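Local coordinates for dihydroxyacetone kinase (Citrobacter freundii, PDB 1UN8), which phosphorylates dihydroxyacetone with ATP to give dihydroxyacetone phosphate, working as a homodimer that needs magnesium or calcium ions, at residues G360-V365 with S401-Q406; Q407-L410 with A414-F417. All coordinates share one frame; numbering follows the deposited sequence.

Overall arrangement
Both interactions lie in the C-terminal helical domain, with centres about 11 Å apart, and they follow each other along the chain. Interaction 1 pairs helix 356-371 with the end of helix 388-404. It is partly buried and mixes a surface histidine–carboxylate hydrogen bond with apolar packing beneath. Interaction 2 folds the loop 407-410 onto the start of helix 413-427. It is buried and apolar, and no hydrogen bond crosses it. Helix 388-404 ties the two together: Leu402 and Leu403 pack against Leu408. Each contact also holds residues of the phospholipid pocket, Ile361 and Val365 in the first and Phe417 in the second.

Interaction 1 (G360-V365 with S401-Q406); sequences GIVELV and SLLHRQ. With MYY ((2R)-3-(phosphonooxy)-2-(tetradecanoyloxy)propyl palmitate), chain C.
The imidazole of His404 and the carboxylate of Glu363 meet edge to edge, their planes only 16° apart. Glu363 OE1 lies at the ring edge, in its plane, and takes the hydrogen bond from His404 NE2 at 2.9 Å. The N-H...O angle is 149°, so the bond is somewhat bent. OE1 uses its syn lone pair, on the side of OE2. The Glu363 chain leaves with CG anti to the backbone N (chi1 172°) and then bends at chi2, which carries the carboxylate across to the ring. Next to this polar bridge, Leu403 CD2 packs 3.8 Å from Glu363 CB. The same methyl touches Val362 CG1. The leucine crosses the glutamate chain at about a right angle.

Residues 360-365 lie on helix 356-371, and 401-404 are the last turn of helix 388-404, both in the eight-helix barrel that holds a phospholipid. The first helix faces the lipid with other residues: Val365 CG1 is 3.7 Å from MYY C31, and Ile361 CG2 packs on MYY C27. The second helix ends here in a Schellman motif, with Gln406 at positive phi as the C-prime residue. Beside it, Arg405 reaches back to Ser401. Its NE and NH2 both donate to Ser401 OG, NE at 3.0 Å, and the hydroxyl oxygen sits near the guanidinium plane.

Interaction 2 (Q407-L410 with A414-F417); sequences QLPL and ATLF
Pro409 lays its ring against the first turn of helix 413-427, where Leu416 is its main partner. Its CG comes within 3.6 Å of Leu416 CA, so the proline rests on helix backbone as well as on side chain. Leu416 has CG anti to its own N (chi1 176°), with chi2 near 65°. This brings CD1 up to the CD–CG side of the proline ring, 3.9 Å from Pro409 CD. The two side chains cross at about a right angle. CD1 also reaches Leu408, lying 4.1 Å from Leu408 CB.

Thr415 adds its methyl at the same ring carbon, Pro409 CG. OG1 lies beside the backbone N (chi1 -54°), which puts CG2 anti to that N and 4.2 Å from Pro409 CG. OG1 hydrogen-bonds Asn412 OD1. Thr415 thus turns its methyl to the loop and its hydroxyl to Asn412, just before the helix.

Pro409 is the centre of an inverse gamma turn, and Leu410 N bonds back to Leu408 O at 2.7 Å. The tight turn belongs to the short connection between helices 388-404 and 413-427 of the lipid-binding barrel. Leu408 and Leu410 also pack on helix 356-371, and Phe417, on another side of helix 413-427, touches the phospholipid and meets Phe440 edge to face.

No hydrogen bond joins the two segments, so what holds them to each other is apolar contact, consistent with their buried place.

Interaction 1 (G360-V365 with S401-Q406)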
ATOM      1  N   GLY A 360      32.274 -25.668  46.013  1.00 58.50           N
ATOM      2  CA  GLY A 360      31.283 -26.421  46.761  1.00 58.55           C
ATOM      3  C   GLY A 360      29.884 -25.902  46.485  1.00 58.06           C
ATOM      4  O   GLY A 360      28.920 -26.674  46.423  1.00 58.14           O
ATOM      5  N   ILE A 361      29.771 -24.586  46.328  1.00 55.78           N
ATOM      6  CA  ILE A 361      28.490 -23.960  46.043  1.00 55.95           C
ATOM      7  C   ILE A 361      28.050 -24.351  44.631  1.00 56.29           C
ATOM      8  O   ILE A 361      26.953 -24.878  44.417  1.00 56.32           O
ATOM      9  CB  ILE A 361      28.592 -22.421  46.140  1.00 55.09           C
ATOM     10  CG1 ILE A 361      28.968 -22.021  47.564  1.00 54.62           C
ATOM     11  CG2 ILE A 361      27.283 -21.787  45.738  1.00 53.35           C
ATOM     12  CD1 ILE A 361      28.044 -22.599  48.607  1.00 57.58           C
ATOM     13  N   VAL A 362      28.927 -24.089  43.670  1.00 56.67           N
ATOM     14  CA  VAL A 362      28.663 -24.405  42.282  1.00 56.82           C
ATOM     15  C   VAL A 362      28.256 -25.868  42.143  1.00 57.83           C
ATOM     16  O   VAL A 362      27.295 -26.181  41.446  1.00 58.86           O
ATOM     17  CB  VAL A 362      29.913 -24.109  41.415  1.00 56.23           C
ATOM     18  CG1 VAL A 362      29.720 -24.638  40.012  1.00 55.82           C
ATOM     19  CG2 VAL A 362      30.165 -22.606  41.373  1.00 54.98           C
ATOM     20  N   GLU A 363      28.976 -26.762  42.809  1.00 59.12           N
ATOM     21  CA  GLU A 363      28.657 -28.188  42.739  1.00 59.83           C
ATOM     22  C   GLU A 363      27.256 -28.446  43.289  1.00 59.06           C
ATOM     23  O   GLU A 363      26.447 -29.124  42.650  1.00 61.11           O
ATOM     24  CB  GLU A 363      29.688 -28.999  43.533  1.00 61.40           C
ATOM     25  CG  GLU A 363      29.363 -30.487  43.685  1.00 63.55           C
ATOM     26  CD  GLU A 363      29.377 -31.253  42.369  1.00 65.78           C
ATOM     27  OE1 GLU A 363      30.411 -31.210  41.662  1.00 67.81           O
ATOM     28  OE2 GLU A 363      28.358 -31.909  42.045  1.00 66.93           O
ATOM     29  N   LEU A 364      26.978 -27.890  44.467  1.00 57.30           N
ATOM     30  CA  LEU A 364      25.685 -28.050  45.128  1.00 56.37           C
ATOM     31  C   LEU A 364      24.522 -27.459  44.326  1.00 55.31           C
ATOM     32  O   LEU A 364      23.511 -28.133  44.083  1.00 55.72           O
ATOM     33  CB  LEU A 364      25.731 -27.415  46.518  1.00 55.82           C
ATOM     34  CG  LEU A 364      24.489 -27.601  47.399  1.00 57.34           C
ATOM     35  CD1 LEU A 364      24.213 -29.094  47.609  1.00 54.46           C
ATOM     36  CD2 LEU A 364      24.701 -26.891  48.734  1.00 55.13           C
ATOM     37  N   VAL A 365      24.659 -26.203  43.924  1.00 53.43           N
ATOM     38  CA  VAL A 365      23.614 -25.557  43.141  1.00 54.03           C
ATOM     39  C   VAL A 365      23.376 -26.376  41.876  1.00 55.01           C
ATOM     40  O   VAL A 365      22.247 -26.724  41.524  1.00 55.21           O
ATOM     41  CB  VAL A 365      24.030 -24.142  42.739  1.00 52.20           C
ATOM     42  CG1 VAL A 365      22.996 -23.542  41.813  1.00 50.34           C
ATOM     43  CG2 VAL A 365      24.194 -23.290  43.982  1.00 50.78           C
ATOM     44  N   SER A 401      29.851 -29.535  34.220  1.00 63.27           N
ATOM     45  CA  SER A 401      30.886 -30.092  33.366  1.00 63.67           C
ATOM     46  C   SER A 401      32.123 -29.209  33.493  1.00 63.68           C
ATOM     47  O   SER A 401      33.186 -29.668  33.912  1.00 63.95           O
ATOM     48  CB  SER A 401      30.407 -30.120  31.914  1.00 64.03           C
ATOM     49  OG  SER A 401      31.402 -30.671  31.070  1.00 65.98           O
ATOM     50  N   LEU A 402      31.982 -27.936  33.143  1.00 63.14           N
ATOM     51  CA  LEU A 402      33.097 -27.004  33.245  1.00 62.35           C
ATOM     52  C   LEU A 402      33.740 -27.113  34.617  1.00 62.69           C
ATOM     53  O   LEU A 402      34.960 -27.097  34.740  1.00 62.36           O
ATOM     54  CB  LEU A 402      32.619 -25.575  33.011  1.00 62.75           C
ATOM     55  CG  LEU A 402      32.280 -25.273  31.549  1.00 63.62           C
ATOM     56  CD1 LEU A 402      31.607 -23.910  31.422  1.00 63.25           C
ATOM     57  CD2 LEU A 402      33.560 -25.334  30.726  1.00 62.13           C
ATOM     58  N   LEU A 403      32.921 -27.226  35.655  1.00 63.27           N
ATOM     59  CA  LEU A 403      33.459 -27.356  37.003  1.00 63.85           C
ATOM     60  C   LEU A 403      34.295 -28.626  37.104  1.00 65.20           C
ATOM     61  O   LEU A 403      35.444 -28.589  37.548  1.00 64.34           O
ATOM     62  CB  LEU A 403      32.336 -27.435  38.036  1.00 62.93           C
ATOM     63  CG  LEU A 403      32.836 -27.727  39.461  1.00 62.53           C
ATOM     64  CD1 LEU A 403      33.529 -26.481  40.008  1.00 61.09           C
ATOM     65  CD2 LEU A 403      31.677 -28.142  40.370  1.00 61.40           C
ATOM     66  N   HIS A 404      33.707 -29.750  36.694  1.00 66.46           N
ATOM     67  CA  HIS A 404      34.376 -31.044  36.747  1.00 68.12           C
ATOM     68  C   HIS A 404      35.636 -31.142  35.880  1.00 68.92           C
ATOM     69  O   HIS A 404      36.490 -31.998  36.112  1.00 69.43           O
ATOM     70  CB  HIS A 404      33.395 -32.156  36.359  1.00 69.13           C
ATOM     71  CG  HIS A 404      32.279 -32.348  37.339  1.00 69.80           C
ATOM     72  ND1 HIS A 404      31.053 -32.868  36.978  1.00 68.71           N
ATOM     73  CD2 HIS A 404      32.190 -32.058  38.661  1.00 69.81           C
ATOM     74  CE1 HIS A 404      30.256 -32.886  38.033  1.00 68.78           C
ATOM     75  NE2 HIS A 404      30.921 -32.400  39.066  1.00 70.43           N
ATOM     76  N   ARG A 405      35.749 -30.272  34.883  1.00 69.65           N
ATOM     77  CA  ARG A 405      36.912 -30.257  33.999  1.00 69.94           C
ATOM     78  C   ARG A 405      37.896 -29.176  34.447  1.00 70.36           C
ATOM     79  O   ARG A 405      38.739 -28.736  33.670  1.00 69.55           O
ATOM     80  CB  ARG A 405      36.481 -29.971  32.553  1.00 70.77           C
ATOM     81  CG  ARG A 405      35.794 -31.117  31.833  1.00 71.10           C
ATOM     82  CD  ARG A 405      35.529 -30.735  30.389  1.00 73.08           C
ATOM     83  NE  ARG A 405      34.247 -30.055  30.224  1.00 76.20           N
ATOM     84  CZ  ARG A 405      34.005 -29.112  29.317  1.00 76.89           C
ATOM     85  NH1 ARG A 405      34.967 -28.719  28.489  1.00 75.93           N
ATOM     86  NH2 ARG A 405      32.792 -28.573  29.229  1.00 76.53           N
ATOM     87  N   GLN A 406      37.784 -28.758  35.706  1.00 71.87           N
ATOM     88  CA  GLN A 406      38.639 -27.708  36.267  1.00 72.84           C
ATOM     89  C   GLN A 406      38.772 -26.524  35.317  1.00 72.77           C
ATOM     90  O   GLN A 406      39.834 -25.918  35.213  1.00 73.04           O
ATOM     91  CB  GLN A 406      40.034 -28.246  36.590  1.00 74.19           C
ATOM     92  CG  GLN A 406      40.065 -29.304  37.676  1.00 77.44           C
ATOM     93  CD  GLN A 406      39.714 -30.682  37.152  1.00 80.79           C
ATOM     94  OE1 GLN A 406      40.472 -31.275  36.379  1.00 81.66           O
ATOM     95  NE2 GLN A 406      38.554 -31.200  37.562  1.00 82.22           N
TER
HETATM   96  C38 MYY C1551      19.831 -22.533  35.339  1.00 54.89           C
HETATM   97  C37 MYY C1551      21.228 -23.059  35.680  1.00 54.34           C
HETATM   98  C36 MYY C1551      22.000 -22.060  36.545  1.00 54.07           C
HETATM   99  C35 MYY C1551      23.385 -22.594  36.920  1.00 53.08           C
HETATM  100  C34 MYY C1551      24.098 -21.652  37.896  1.00 55.95           C
HETATM  101  C33 MYY C1551      25.484 -22.150  38.310  1.00 54.73           C
HETATM  102  C32 MYY C1551      26.176 -21.161  39.256  1.00 55.86           C
HETATM  103  C31 MYY C1551      25.488 -21.090  40.621  1.00 58.34           C
HETATM  104  C30 MYY C1551      25.859 -19.849  41.443  1.00 62.77           C
HETATM  105  C29 MYY C1551      27.253 -19.866  42.079  1.00 64.71           C
HETATM  106  C28 MYY C1551      27.338 -18.787  43.164  1.00 67.48           C
HETATM  107  C27 MYY C1551      28.681 -18.748  43.899  1.00 71.44           C
HETATM  108  C26 MYY C1551      28.616 -17.909  45.180  1.00 74.84           C
HETATM  109  C25 MYY C1551      29.976 -17.871  45.889  1.00 79.73           C
HETATM  110  C24 MYY C1551      29.872 -17.850  47.415  1.00 84.08           C
HETATM  111  C23 MYY C1551      29.972 -16.468  48.076  1.00 88.09           C
HETATM  112  O10 MYY C1551      29.662 -15.446  47.463  1.00 88.68           O
HETATM  113  O8  MYY C1551      30.428 -16.397  49.355  1.00 91.54           O
HETATM  114  C6  MYY C1551      30.397 -15.061  49.891  1.00 96.08           C
HETATM  115  C5  MYY C1551      29.112 -14.842  50.681  1.00 99.92           C
HETATM  116  C4  MYY C1551      29.415 -14.473  52.142  1.00104.11           C
HETATM  117  O6  MYY C1551      30.419 -15.303  52.750  1.00110.36           O
HETATM  118  P   MYY C1551      30.134 -16.801  53.290  1.00112.93           P
HETATM  119  O4  MYY C1551      29.411 -17.604  52.091  1.00112.74           O
HETATM  120  O3  MYY C1551      31.600 -17.454  53.458  1.00112.40           O
HETATM  121  O5  MYY C1551      29.371 -16.853  54.560  1.00112.35           O
HETATM  122  O7  MYY C1551      28.233 -15.973  50.516  1.00 98.18           O
HETATM  123  C7  MYY C1551      26.928 -15.644  50.730  1.00 94.62           C
HETATM  124  O9  MYY C1551      26.604 -14.507  51.068  1.00 96.62           O
HETATM  125  C8  MYY C1551      25.870 -16.742  50.571  1.00 90.22           C
HETATM  126  C9  MYY C1551      24.862 -16.367  49.483  1.00 84.63           C
HETATM  127  C10 MYY C1551      24.746 -17.461  48.417  1.00 80.60           C
HETATM  128  C11 MYY C1551      23.728 -17.104  47.332  1.00 77.49           C
HETATM  129  C12 MYY C1551      23.694 -18.181  46.246  1.00 74.38           C
HETATM  130  C13 MYY C1551      22.747 -17.814  45.101  1.00 72.91           C
HETATM  131  C14 MYY C1551      23.003 -18.768  43.932  1.00 71.59           C
HETATM  132  C15 MYY C1551      22.233 -18.388  42.667  1.00 70.19           C
HETATM  133  C16 MYY C1551      20.811 -18.952  42.654  1.00 68.53           C
HETATM  134  C17 MYY C1551      20.278 -18.952  41.220  1.00 67.01           C
HETATM  135  C18 MYY C1551      19.111 -19.929  41.069  1.00 66.15           C
HETATM  136  C19 MYY C1551      18.761 -20.156  39.596  1.00 63.64           C
HETATM  137  C20 MYY C1551      17.726 -21.273  39.440  1.00 62.52           C

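Interaction 2 (Q407-L410 with A414-F417)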
ATOM      1  N   GLN A 407      37.679 -26.187  34.642  1.00 73.39           N
ATOM      2  CA  GLN A 407      37.680 -25.093  33.673  1.00 73.83           C
ATOM      3  C   GLN A 407      37.088 -23.767  34.149  1.00 73.53           C
ATOM      4  O   GLN A 407      37.096 -22.786  33.406  1.00 74.05           O
ATOM      5  CB  GLN A 407      36.943 -25.539  32.404  1.00 74.75           C
ATOM      6  CG  GLN A 407      37.682 -26.587  31.596  1.00 75.88           C
ATOM      7  CD  GLN A 407      39.008 -26.064  31.076  1.00 77.85           C
ATOM      8  OE1 GLN A 407      39.045 -25.147  30.249  1.00 78.13           O
ATOM      9  NE2 GLN A 407      40.107 -26.634  31.571  1.00 77.98           N
ATOM     10  N   LEU A 408      36.589 -23.728  35.380  1.00 72.62           N
ATOM     11  CA  LEU A 408      35.971 -22.508  35.901  1.00 70.90           C
ATOM     12  C   LEU A 408      36.908 -21.573  36.653  1.00 69.92           C
ATOM     13  O   LEU A 408      37.777 -22.013  37.400  1.00 70.41           O
ATOM     14  CB  LEU A 408      34.802 -22.867  36.821  1.00 70.60           C
ATOM     15  CG  LEU A 408      33.639 -23.664  36.238  1.00 69.73           C
ATOM     16  CD1 LEU A 408      32.596 -23.886  37.322  1.00 69.83           C
ATOM     17  CD2 LEU A 408      33.048 -22.916  35.056  1.00 69.05           C
ATOM     18  N   PRO A 409      36.736 -20.259  36.463  1.00 68.86           N
ATOM     19  CA  PRO A 409      37.561 -19.250  37.135  1.00 68.38           C
ATOM     20  C   PRO A 409      37.017 -19.074  38.550  1.00 68.69           C
ATOM     21  O   PRO A 409      36.720 -17.957  38.984  1.00 68.35           O
ATOM     22  CB  PRO A 409      37.336 -18.011  36.280  1.00 68.97           C
ATOM     23  CG  PRO A 409      35.891 -18.159  35.892  1.00 68.75           C
ATOM     24  CD  PRO A 409      35.802 -19.628  35.513  1.00 68.65           C
ATOM     25  N   LEU A 410      36.877 -20.196  39.248  1.00 68.48           N
ATOM     26  CA  LEU A 410      36.338 -20.239  40.603  1.00 69.39           C
ATOM     27  C   LEU A 410      36.843 -19.183  41.583  1.00 70.39           C
ATOM     28  O   LEU A 410      36.143 -18.832  42.532  1.00 70.69           O
ATOM     29  CB  LEU A 410      36.591 -21.621  41.211  1.00 68.77           C
ATOM     30  CG  LEU A 410      35.972 -22.831  40.512  1.00 69.14           C
ATOM     31  CD1 LEU A 410      36.514 -24.122  41.125  1.00 68.28           C
ATOM     32  CD2 LEU A 410      34.458 -22.765  40.636  1.00 68.26           C
ATOM     33  N   ALA A 414      33.225 -12.371  39.732  1.00 61.82           N
ATOM     34  CA  ALA A 414      32.878 -11.483  38.623  1.00 61.07           C
ATOM     35  C   ALA A 414      33.032 -12.195  37.284  1.00 59.88           C
ATOM     36  O   ALA A 414      32.092 -12.287  36.502  1.00 59.14           O
ATOM     37  CB  ALA A 414      33.750 -10.241  38.656  1.00 60.54           C
ATOM     38  N   THR A 415      34.224 -12.712  37.031  1.00 60.72           N
ATOM     39  CA  THR A 415      34.499 -13.418  35.789  1.00 59.96           C
ATOM     40  C   THR A 415      33.713 -14.722  35.732  1.00 58.24           C
ATOM     41  O   THR A 415      33.268 -15.136  34.658  1.00 58.90           O
ATOM     42  CB  THR A 415      36.005 -13.699  35.658  1.00 60.58           C
ATOM     43  OG1 THR A 415      36.719 -12.462  35.798  1.00 59.70           O
ATOM     44  CG2 THR A 415      36.326 -14.301  34.297  1.00 60.45           C
ATOM     45  N   LEU A 416      33.535 -15.366  36.883  1.00 56.26           N
ATOM     46  CA  LEU A 416      32.775 -16.609  36.929  1.00 55.41           C
ATOM     47  C   LEU A 416      31.350 -16.362  36.486  1.00 54.55           C
ATOM     48  O   LEU A 416      30.830 -17.080  35.634  1.00 56.14           O
ATOM     49  CB  LEU A 416      32.745 -17.199  38.336  1.00 54.28           C
ATOM     50  CG  LEU A 416      31.877 -18.460  38.418  1.00 53.36           C
ATOM     51  CD1 LEU A 416      32.498 -19.574  37.569  1.00 51.27           C
ATOM     52  CD2 LEU A 416      31.738 -18.900  39.865  1.00 52.34           C
ATOM     53  N   PHE A 417      30.714 -15.352  37.068  1.00 53.81           N
ATOM     54  CA  PHE A 417      29.340 -15.032  36.703  1.00 53.56           C
ATOM     55  C   PHE A 417      29.281 -14.686  35.221  1.00 53.58           C
ATOM     56  O   PHE A 417      28.441 -15.206  34.479  1.00 53.90           O
ATOM     57  CB  PHE A 417      28.804 -13.860  37.545  1.00 51.95           C
ATOM     58  CG  PHE A 417      28.351 -14.256  38.934  1.00 50.52           C
ATOM     59  CD1 PHE A 417      27.661 -13.350  39.736  1.00 49.83           C
ATOM     60  CD2 PHE A 417      28.609 -15.529  39.440  1.00 48.95           C
ATOM     61  CE1 PHE A 417      27.239 -13.704  41.013  1.00 48.95           C
ATOM     62  CE2 PHE A 417      28.189 -15.891  40.714  1.00 49.46           C
ATOM     63  CZ  PHE A 417      27.502 -14.976  41.502  1.00 48.86           C
TER